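Local atomic coordinates of tropomodulin (Caenorhabditis elegans, PDB entry 1PGV), a protein that probably caps the pointed end of actin filaments and so maintains their length, the chain here being its C-terminal leucine-rich-repeat domain. Residues Glu154-Leu160 and Leu179-Arg185; Leu110-Leu114 and Gln138-Gly142; Glu146-Met150 and Ser165-Ala171. All blocks are in the same frame, centred on the assembly; numbering follows the deposited sequence. Where two conformers were deposited one is given.

Contact 1: Glu154-Leu160 and Leu179-Arg185; sequences EENESLL and LERNYER
Asn182 of helix 169-190 reaches into the turn after helix 143-155, and both ends of its amide are used. Asn182 ND2 gives one hydrogen to Asn156 O, tilted from that carbonyl plane, and another to Leu159 O, where ND2 lies 2.8 Å away on a lone pair and the N-H is almost straight (165°). OD1 accepts NE and NH2 of Arg181 from one face of the amide. The Arg181 chain bends at chi3 (71°), which brings the other edge of the same guanidinium end-on to the backbone: NH1 is 2.8 Å from Glu154 O, in the carbonyl plane, while NH2 meets that oxygen from above the plane. Were Asn182 replaced by alanine, Asn156 O and Leu159 O would probably lose their ND2 hydrogens, and the Arg181 guanidinium, deprived of OD1, would be freer to swing. OD1 of Asn156 accepts from Ser158 N, an Asx turn, and from Leu159 N, which makes it an Asx motif. Glu157 O accepts from a water that also donates to Asn182 O; a second water donates to Leu160 O and Leu179 O. The Arg185 guanidinium lays one face on Glu157 CB, and its NH2 stands 3.5 Å from Glu157 OE2, a salt bridge of charges alone, since OE2 lies well out of the guanidinium plane. Leu160 CD2 rests 3.5 Å from Tyr183 N. Glu154 OE2 forms a salt bridge with Arg174. The turn leads into strand 161-163 at the sheet edge, with Leu160 backbone-paired to Val129 and Gln126 bonding Glu157 N and Ser158 OG; helix 169-190 packs against it.

Contact 2: Leu110-Leu114 and Gln138-Gly142; sequences LTPEL and QSVLG
Pro112 presses its ring into the backbone of Val140 and Leu141, and the ring carbons meet a succession of partners. Pro112 CB lies 3.5 Å from Leu141 O and also touches the Leu141 methyl CD2, at 3.9 Å. Pro112 CG, next along, points at the preceding peptide and comes to 3.4 Å from Val140 O. Pro112 CD, which closes the ring onto the backbone N, faces the amide of Gln138, with Gln138 OE1 at 3.8 Å. The Gln138 chain leaves its backbone with CG beside the N (chi1 -67°) and runs on extended, crossing Pro112 at about a right angle and lying alongside Thr111, where NE2 reaches 3.5 Å from Thr111 CG2. Thr111 is the N-cap of helix 112-121: OG1 accepts Leu114 N and is also bonded to Asp84. Pro112 follows in the first turn of that helix, a position where proline is readily accepted because no backbone N-H is needed there. Leu110 O takes hydrogens from two waters, one of which accepts from Gln138 N while the other donates to Gln138 O. Pro112 also touches Val145 of helix 143-155, and Leu141 continues onto Glu146 and Met149. No direct hydrogen bond joins the two segments: ring carbons meet carbonyl oxygens and a leucine methyl, and the polar link runs through water, consistent with a surface contact fixed more by shape than by directed bonds.

Contact 3: Glu146-Met150 and Ser165-Ala171; sequences EMDMM and SFASMEA
Met150 and Ala171 bring the backbones nearest, CA to CA 5.2 Å, where helix 143-155 passes the first turn of helix 169-190; residues 165-168 approach as a loop that carries its peptide N-H groups to the Glu146 side chain. The Glu146 carboxylate takes two of them, one on each oxygen. Ala167 N donates to Glu146 OE2 over 2.8 Å and nearly straight (170°), and Ser168 N donates to OE1 on its syn lone pair at 2.9 Å. The two N-H bonds tie Glu146 to the loop between strand 161-163 and helix 169-190 of the leucine-rich-repeat fold; Ser168 is that helix's N-cap, its OG accepting Ala171 N. The nearby helix N terminus and the two N-H groups would favour a charged carboxylate despite its burial. The Glu146 chain passes the Phe166 ring going the other way, with Glu146 OE1 at the ring edge, 3.7 Å from Phe166 CD1, and the carboxylate almost perpendicular to the ring. Met149 CB also meets that edge, 3.8 Å from Phe166 CE1, and its sulfur makes an oblique Met-aromatic contact, SD 5.0 Å from the ring centroid. Met149 continues onto Leu115 and Leu119 of helix 112-121. Met150 CG is flanked by its backbone N and C (chi1 67°), which lays SD along Ala171, 3.6 Å from its CA; the methyl CE then abuts OE2 of Glu170, itself salt-bridged to Arg174.

From the N terminus, contact 2 opens first at 110-114, and the chain runs through helix 112-121 and strand 130-132 before 138-142 closes the loop. Helix 143-155 then opens contact 3 at 146-150 and contact 1 at 154-160; after strand 161-163, contact 3 closes at 165-171 and contact 1 at 179-185, so these two cross. They join the same pair of helices at places whose centres lie about 16 Å apart. Contact 2 precedes both in series, but touches contact 3 through Leu141, whose CD1 packs on Glu146, Met149 and Ser165. Together the three connect helices 112-121, 143-155 and 169-190 across the C-terminal side of the domain.

Contact 1: Glu154-Leu160 and Leu179-Arg185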
loop_
_atom_site.group_PDB
_atom_site.type_symbol
_atom_site.label_atom_id
_atom_site.label_comp_id
_atom_site.label_asym_id
_atom_site.label_seq_id
_atom_site.Cartn_x
_atom_site.Cartn_y
_atom_site.Cartn_z
ATOM N N GLU A 154 0.581 14.553 2.632
ATOM C CA GLU A 154 1.162 15.650 3.383
ATOM C C GLU A 154 0.979 15.453 4.886
ATOM O O GLU A 154 1.808 15.892 5.680
ATOM C CB GLU A 154 0.532 16.968 2.921
ATOM C CG GLU A 154 1.203 18.214 3.427
ATOM C CD GLU A 154 0.681 19.458 2.733
ATOM O OE1 GLU A 154 1.184 19.795 1.639
ATOM O OE2 GLU A 154 -0.245 20.084 3.285
ATOM N N GLU A 155 -0.098 14.777 5.281
ATOM C CA GLU A 155 -0.362 14.537 6.694
ATOM C C GLU A 155 0.353 13.283 7.205
ATOM O O GLU A 155 0.501 13.091 8.413
ATOM C CB GLU A 155 -1.868 14.385 6.927
ATOM C CG GLU A 155 -2.277 14.505 8.372
ATOM C CD GLU A 155 -3.764 14.305 8.575
ATOM O OE1 GLU A 155 -4.546 14.744 7.702
ATOM O OE2 GLU A 155 -4.142 13.720 9.611
ATOM N N ASN A 156 0.790 12.434 6.286
ATOM C CA ASN A 156 1.467 11.190 6.659
ATOM C C ASN A 156 2.942 11.484 6.950
ATOM O O ASN A 156 3.632 12.053 6.116
ATOM C CB ASN A 156 1.353 10.179 5.516
ATOM C CG ASN A 156 1.819 8.785 5.916
ATOM O OD1 ASN A 156 2.964 8.602 6.346
ATOM N ND2 ASN A 156 0.930 7.793 5.778
ATOM N N GLU A 157 3.415 11.081 8.128
ATOM C CA GLU A 157 4.807 11.330 8.515
ATOM C C GLU A 157 5.777 10.179 8.224
ATOM O O GLU A 157 6.994 10.355 8.334
ATOM C CB GLU A 157 4.876 11.676 10.006
ATOM C CG GLU A 157 4.188 12.978 10.382
ATOM C CD GLU A 157 4.245 13.265 11.877
ATOM O OE1 GLU A 157 3.705 14.307 12.299
ATOM O OE2 GLU A 157 4.825 12.452 12.631
ATOM N N SER A 158 5.249 9.018 7.839
ATOM C CA SER A 158 6.096 7.849 7.570
ATOM C C SER A 158 6.432 7.568 6.104
ATOM O O SER A 158 7.504 7.048 5.803
ATOM C CB SER A 158 5.462 6.596 8.176
ATOM O OG SER A 158 5.337 6.708 9.583
ATOM N N LEU A 159 5.521 7.898 5.187
ATOM C CA LEU A 159 5.761 7.653 3.769
ATOM C C LEU A 159 7.036 8.270 3.205
ATOM O O LEU A 159 7.265 9.476 3.323
ATOM C CB LEU A 159 4.572 8.154 2.931
ATOM C CG LEU A 159 3.274 7.370 3.113
ATOM C CD1 LEU A 159 2.148 8.077 2.356
ATOM C CD2 LEU A 159 3.448 5.949 2.585
ATOM N N LEU A 160 7.848 7.429 2.567
ATOM C CA LEU A 160 9.094 7.866 1.951
ATOM C C LEU A 160 9.011 7.735 0.438
ATOM O O LEU A 160 9.642 8.494 -0.292
ATOM C CB LEU A 160 10.266 7.029 2.481
ATOM C CG LEU A 160 10.479 7.134 3.990
ATOM C CD1 LEU A 160 11.604 6.181 4.412
ATOM C CD2 LEU A 160 10.823 8.574 4.362
ATOM N N LEU A 179 7.430 13.982 1.178
ATOM C CA LEU A 179 8.271 12.786 1.198
ATOM C C LEU A 179 9.692 13.140 1.629
ATOM O O LEU A 179 10.323 12.397 2.390
ATOM C CB LEU A 179 8.280 12.112 -0.174
ATOM C CG LEU A 179 6.911 11.578 -0.625
ATOM C CD1 LEU A 179 7.067 10.787 -1.910
ATOM C CD2 LEU A 179 6.308 10.700 0.466
ATOM N N GLU A 180 10.189 14.273 1.147
ATOM C CA GLU A 180 11.534 14.716 1.522
ATOM C C GLU A 180 11.566 15.049 3.010
ATOM O O GLU A 180 12.530 14.729 3.709
ATOM C CB GLU A 180 11.945 15.935 0.697
ATOM C CG GLU A 180 12.512 15.579 -0.662
ATOM C CD GLU A 180 13.730 14.675 -0.554
ATOM O OE1 GLU A 180 14.699 15.068 0.128
ATOM O OE2 GLU A 180 13.718 13.575 -1.148
ATOM N N ARG A 181 10.513 15.701 3.490
ATOM C CA ARG A 181 10.396 16.054 4.900
ATOM C C ARG A 181 10.458 14.771 5.735
ATOM O O ARG A 181 11.151 14.710 6.760
ATOM C CB ARG A 181 9.057 16.769 5.138
ATOM C CG ARG A 181 8.660 16.980 6.588
ATOM C CD ARG A 181 7.142 17.208 6.683
ATOM N NE ARG A 181 6.406 15.972 6.419
ATOM C CZ ARG A 181 5.115 15.906 6.103
ATOM N NH1 ARG A 181 4.387 17.014 5.996
ATOM N NH2 ARG A 181 4.550 14.725 5.907
ATOM N N ASN A 182 9.731 13.745 5.297
ATOM C CA ASN A 182 9.717 12.475 6.018
ATOM C C ASN A 182 11.082 11.788 5.968
ATOM O O ASN A 182 11.510 11.178 6.948
ATOM C CB ASN A 182 8.643 11.544 5.443
ATOM C CG ASN A 182 7.234 12.068 5.682
ATOM O OD1 ASN A 182 7.036 12.994 6.466
ATOM N ND2 ASN A 182 6.248 11.461 5.023
ATOM N N TYR A 183 11.763 11.889 4.835
ATOM C CA TYR A 183 13.076 11.272 4.709
ATOM C C TYR A 183 14.037 11.948 5.688
ATOM O O TYR A 183 14.856 11.283 6.326
ATOM C CB TYR A 183 13.588 11.407 3.276
ATOM C CG TYR A 183 14.974 10.841 3.059
ATOM C CD1 TYR A 183 16.111 11.611 3.301
ATOM C CD2 TYR A 183 15.147 9.530 2.616
ATOM C CE1 TYR A 183 17.390 11.089 3.100
ATOM C CE2 TYR A 183 16.420 8.999 2.413
ATOM C CZ TYR A 183 17.534 9.782 2.657
ATOM O OH TYR A 183 18.793 9.261 2.449
ATOM N N GLU A 184 13.929 13.268 5.811
ATOM C CA GLU A 184 14.793 14.012 6.730
ATOM C C GLU A 184 14.499 13.651 8.181
ATOM O O GLU A 184 15.401 13.622 9.021
ATOM C CB GLU A 184 14.625 15.516 6.521
ATOM C CG GLU A 184 15.322 16.022 5.279
ATOM C CD GLU A 184 16.799 15.678 5.294
ATOM O OE1 GLU A 184 17.459 16.007 6.302
ATOM O OE2 GLU A 184 17.291 15.081 4.312
ATOM N N ARG A 185 13.232 13.375 8.473
ATOM C CA ARG A 185 12.824 12.998 9.818
ATOM C C ARG A 185 13.523 11.691 10.203
ATOM O O ARG A 185 14.015 11.542 11.327
ATOM C CB ARG A 185 11.299 12.839 9.862
ATOM C CG ARG A 185 10.727 12.439 11.207
ATOM C CD ARG A 185 9.283 12.925 11.337
ATOM N NE ARG A 185 8.484 12.063 12.200
ATOM C CZ ARG A 185 8.154 10.813 11.889
ATOM N NH1 ARG A 185 8.558 10.297 10.737
ATOM N NH2 ARG A 185 7.416 10.082 12.717
HETATM O O HOH W 1 9.562 9.551 8.279
HETATM O O HOH W 2 11.499 10.136 0.669
#

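Contact 2: Leu110-Leu114 and Gln138-Gly142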
loop_
_atom_site.group_PDB
_atom_site.type_symbol
_atom_site.label_atom_id
_atom_site.label_comp_id
_atom_site.label_asym_id
_atom_site.label_seq_id
_atom_site.Cartn_x
_atom_site.Cartn_y
_atom_site.Cartn_z
ATOM N N LEU A 110 -7.016 -1.312 -10.522
ATOM C CA LEU A 110 -7.583 -0.531 -9.431
ATOM C C LEU A 110 -7.975 0.867 -9.896
ATOM O O LEU A 110 -7.287 1.476 -10.710
ATOM C CB LEU A 110 -6.579 -0.437 -8.279
ATOM C CG LEU A 110 -6.091 -1.786 -7.748
ATOM C CD1 LEU A 110 -5.215 -1.557 -6.521
ATOM C CD2 LEU A 110 -7.287 -2.664 -7.387
ATOM N N THR A 111 -9.085 1.375 -9.371
ATOM C CA THR A 111 -9.568 2.699 -9.751
ATOM C C THR A 111 -8.931 3.809 -8.927
ATOM O O THR A 111 -8.506 3.587 -7.794
ATOM C CB THR A 111 -11.091 2.816 -9.568
ATOM O OG1 THR A 111 -11.407 2.764 -8.172
ATOM C CG2 THR A 111 -11.800 1.683 -10.287
ATOM N N PRO A 112 -8.868 5.027 -9.487
ATOM C CA PRO A 112 -8.282 6.170 -8.782
ATOM C C PRO A 112 -8.950 6.389 -7.430
ATOM O O PRO A 112 -8.293 6.732 -6.445
ATOM C CB PRO A 112 -8.535 7.330 -9.742
ATOM C CG PRO A 112 -8.429 6.675 -11.079
ATOM C CD PRO A 112 -9.212 5.390 -10.874
ATOM N N GLU A 113 -10.265 6.184 -7.385
ATOM C CA GLU A 113 -11.023 6.371 -6.156
ATOM C C GLU A 113 -10.593 5.396 -5.067
ATOM O O GLU A 113 -10.467 5.771 -3.902
ATOM C CB GLU A 113 -12.524 6.194 -6.418
ATOM C CG GLU A 113 -13.129 7.202 -7.391
ATOM C CD GLU A 113 -12.491 7.154 -8.768
ATOM O OE1 GLU A 113 -12.343 6.047 -9.328
ATOM O OE2 GLU A 113 -12.145 8.230 -9.295
ATOM N N LEU A 114 -10.381 4.139 -5.437
ATOM C CA LEU A 114 -9.970 3.156 -4.444
ATOM C C LEU A 114 -8.558 3.477 -3.958
ATOM O O LEU A 114 -8.279 3.402 -2.762
ATOM C CB LEU A 114 -10.015 1.741 -5.020
ATOM C CG LEU A 114 -9.599 0.649 -4.025
ATOM C CD1 LEU A 114 -10.397 0.779 -2.737
ATOM C CD2 LEU A 114 -9.808 -0.716 -4.654
ATOM N N GLN A 138 -6.495 2.131 -15.597
ATOM C CA GLN A 138 -7.042 3.490 -15.610
ATOM C C GLN A 138 -5.960 4.375 -15.013
ATOM O O GLN A 138 -5.872 4.501 -13.793
ATOM C CB GLN A 138 -8.276 3.604 -14.716
ATOM C CG GLN A 138 -9.498 2.843 -15.157
ATOM C CD GLN A 138 -10.676 3.104 -14.235
ATOM O OE1 GLN A 138 -11.054 4.255 -14.001
ATOM N NE2 GLN A 138 -11.259 2.036 -13.701
ATOM N N SER A 139 -5.145 4.994 -15.857
ATOM C CA SER A 139 -4.057 5.833 -15.368
ATOM C C SER A 139 -4.451 7.223 -14.861
ATOM O O SER A 139 -3.903 7.697 -13.864
ATOM C CB SER A 139 -2.981 5.963 -16.452
ATOM O OG SER A 139 -3.530 6.439 -17.667
ATOM N N VAL A 140 -5.400 7.872 -15.528
ATOM C CA VAL A 140 -5.825 9.216 -15.133
ATOM C C VAL A 140 -6.572 9.249 -13.805
ATOM O O VAL A 140 -7.692 8.752 -13.694
ATOM C CB VAL A 140 -6.713 9.855 -16.217
ATOM C CG1 VAL A 140 -7.113 11.268 -15.802
ATOM C CG2 VAL A 140 -5.963 9.881 -17.544
ATOM N N LEU A 141 -5.947 9.859 -12.800
ATOM C CA LEU A 141 -6.538 9.952 -11.472
ATOM C C LEU A 141 -7.678 10.963 -11.396
ATOM O O LEU A 141 -8.695 10.716 -10.747
ATOM C CB LEU A 141 -5.470 10.346 -10.451
ATOM C CG LEU A 141 -4.265 9.414 -10.316
ATOM C CD1 LEU A 141 -3.220 10.063 -9.414
ATOM C CD2 LEU A 141 -4.716 8.078 -9.747
ATOM N N GLY A 142 -7.492 12.103 -12.049
ATOM C CA GLY A 142 -8.501 13.146 -12.012
ATOM C C GLY A 142 -8.185 14.115 -10.892
ATOM O O GLY A 142 -7.507 13.761 -9.917
HETATM O O HOH W 3 -7.467 0.698 -13.370
HETATM O O HOH W 4 -6.122 4.084 -11.171
#

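Contact 3: Glu146-Met150 and Ser165-Ala171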
loop_
_atom_site.group_PDB
_atom_site.type_symbol
_atom_site.label_atom_id
_atom_site.label_comp_id
_atom_site.label_asym_id
_atom_site.label_seq_id
_atom_site.Cartn_x
_atom_site.Cartn_y
_atom_site.Cartn_z
ATOM N N GLU A 146 -6.389 13.456 -7.046
ATOM C CA GLU A 146 -5.066 14.022 -6.793
ATOM C C GLU A 146 -5.060 14.957 -5.585
ATOM O O GLU A 146 -4.113 14.957 -4.792
ATOM C CB GLU A 146 -4.554 14.745 -8.040
ATOM C CG GLU A 146 -4.234 13.788 -9.181
ATOM C CD GLU A 146 -3.249 14.370 -10.171
ATOM O OE1 GLU A 146 -2.588 15.366 -9.823
ATOM O OE2 GLU A 146 -3.120 13.822 -11.283
ATOM N N MET A 147 -6.125 15.742 -5.421
ATOM C CA MET A 147 -6.211 16.659 -4.289
ATOM C C MET A 147 -6.352 15.880 -2.982
ATOM O O MET A 147 -5.815 16.279 -1.946
ATOM C CB MET A 147 -7.396 17.609 -4.477
ATOM C CG MET A 147 -7.327 18.358 -5.794
ATOM S SD MET A 147 -5.899 19.452 -5.917
ATOM C CE MET A 147 -6.473 20.630 -7.145
ATOM N N ASP A 148 -7.070 14.764 -3.044
ATOM C CA ASP A 148 -7.282 13.901 -1.887
ATOM C C ASP A 148 -5.914 13.341 -1.475
ATOM O O ASP A 148 -5.471 13.492 -0.329
ATOM C CB ASP A 148 -8.200 12.743 -2.285
ATOM C CG ASP A 148 -8.520 11.807 -1.133
ATOM O OD1 ASP A 148 -7.667 11.621 -0.230
ATOM O OD2 ASP A 148 -9.630 11.228 -1.139
ATOM N N MET A 149 -5.258 12.702 -2.436
ATOM C CA MET A 149 -3.950 12.079 -2.217
ATOM C C MET A 149 -2.867 13.023 -1.714
ATOM O O MET A 149 -2.101 12.675 -0.799
ATOM C CB MET A 149 -3.463 11.428 -3.506
ATOM C CG MET A 149 -4.288 10.246 -3.964
ATOM S SD MET A 149 -3.539 9.474 -5.392
ATOM C CE MET A 149 -4.319 7.860 -5.325
ATOM N N MET A 150 -2.774 14.208 -2.309
ATOM C CA MET A 150 -1.742 15.141 -1.883
ATOM C C MET A 150 -1.930 15.581 -0.442
ATOM O O MET A 150 -0.953 15.767 0.282
ATOM C CB MET A 150 -1.676 16.358 -2.811
ATOM C CG MET A 150 -2.880 17.273 -2.782
ATOM S SD MET A 150 -2.547 18.750 -3.780
ATOM C CE MET A 150 -3.560 19.965 -2.908
ATOM N N SER A 165 1.636 8.653 -10.232
ATOM C CA SER A 165 1.974 9.730 -11.145
ATOM C C SER A 165 0.895 10.804 -11.083
ATOM O O SER A 165 -0.265 10.539 -11.389
ATOM C CB SER A 165 2.100 9.185 -12.567
ATOM O OG SER A 165 2.471 10.202 -13.483
ATOM N N PHE A 166 1.287 12.005 -10.664
ATOM C CA PHE A 166 0.371 13.138 -10.547
ATOM C C PHE A 166 0.510 14.068 -11.745
ATOM O O PHE A 166 1.612 14.294 -12.244
ATOM C CB PHE A 166 0.667 13.933 -9.272
ATOM C CG PHE A 166 0.411 13.176 -8.004
ATOM C CD1 PHE A 166 -0.858 13.160 -7.429
ATOM C CD2 PHE A 166 1.438 12.469 -7.379
ATOM C CE1 PHE A 166 -1.102 12.455 -6.252
ATOM C CE2 PHE A 166 1.203 11.761 -6.201
ATOM C CZ PHE A 166 -0.065 11.752 -5.635
ATOM N N ALA A 167 -0.615 14.606 -12.209
ATOM C CA ALA A 167 -0.597 15.533 -13.334
ATOM C C ALA A 167 -0.591 16.953 -12.773
ATOM O O ALA A 167 -0.102 17.887 -13.406
ATOM C CB ALA A 167 -1.834 15.312 -14.224
ATOM N N SER A 168 -1.132 17.101 -11.568
ATOM C CA SER A 168 -1.204 18.392 -10.902
ATOM C C SER A 168 0.150 18.869 -10.385
ATOM O O SER A 168 0.810 18.153 -9.634
ATOM C CB SER A 168 -2.179 18.317 -9.724
ATOM O OG SER A 168 -2.075 19.472 -8.909
ATOM N N MET A 169 0.541 20.079 -10.784
ATOM C CA MET A 169 1.798 20.692 -10.338
ATOM C C MET A 169 1.822 20.806 -8.820
ATOM O O MET A 169 2.820 20.464 -8.165
ATOM C CB MET A 169 1.937 22.100 -10.920
ATOM C CG MET A 169 2.227 22.134 -12.390
ATOM S SD MET A 169 3.759 21.274 -12.697
ATOM C CE MET A 169 4.938 22.465 -12.026
ATOM N N GLU A 170 0.722 21.308 -8.266
ATOM C CA GLU A 170 0.597 21.482 -6.828
ATOM C C GLU A 170 0.712 20.156 -6.085
ATOM O O GLU A 170 1.357 20.082 -5.036
ATOM C CB GLU A 170 -0.741 22.136 -6.477
ATOM C CG GLU A 170 -0.839 22.580 -5.024
ATOM C CD GLU A 170 -2.220 23.086 -4.657
ATOM O OE1 GLU A 170 -2.910 23.620 -5.553
ATOM O OE2 GLU A 170 -2.611 22.961 -3.476
ATOM N N ALA A 171 0.076 19.112 -6.611
ATOM C CA ALA A 171 0.144 17.809 -5.960
ATOM C C ALA A 171 1.587 17.307 -6.012
ATOM O O ALA A 171 2.146 16.902 -4.989
ATOM C CB ALA A 171 -0.786 16.809 -6.655
HETATM O O HOH W 5 -2.880 11.165 -12.724
#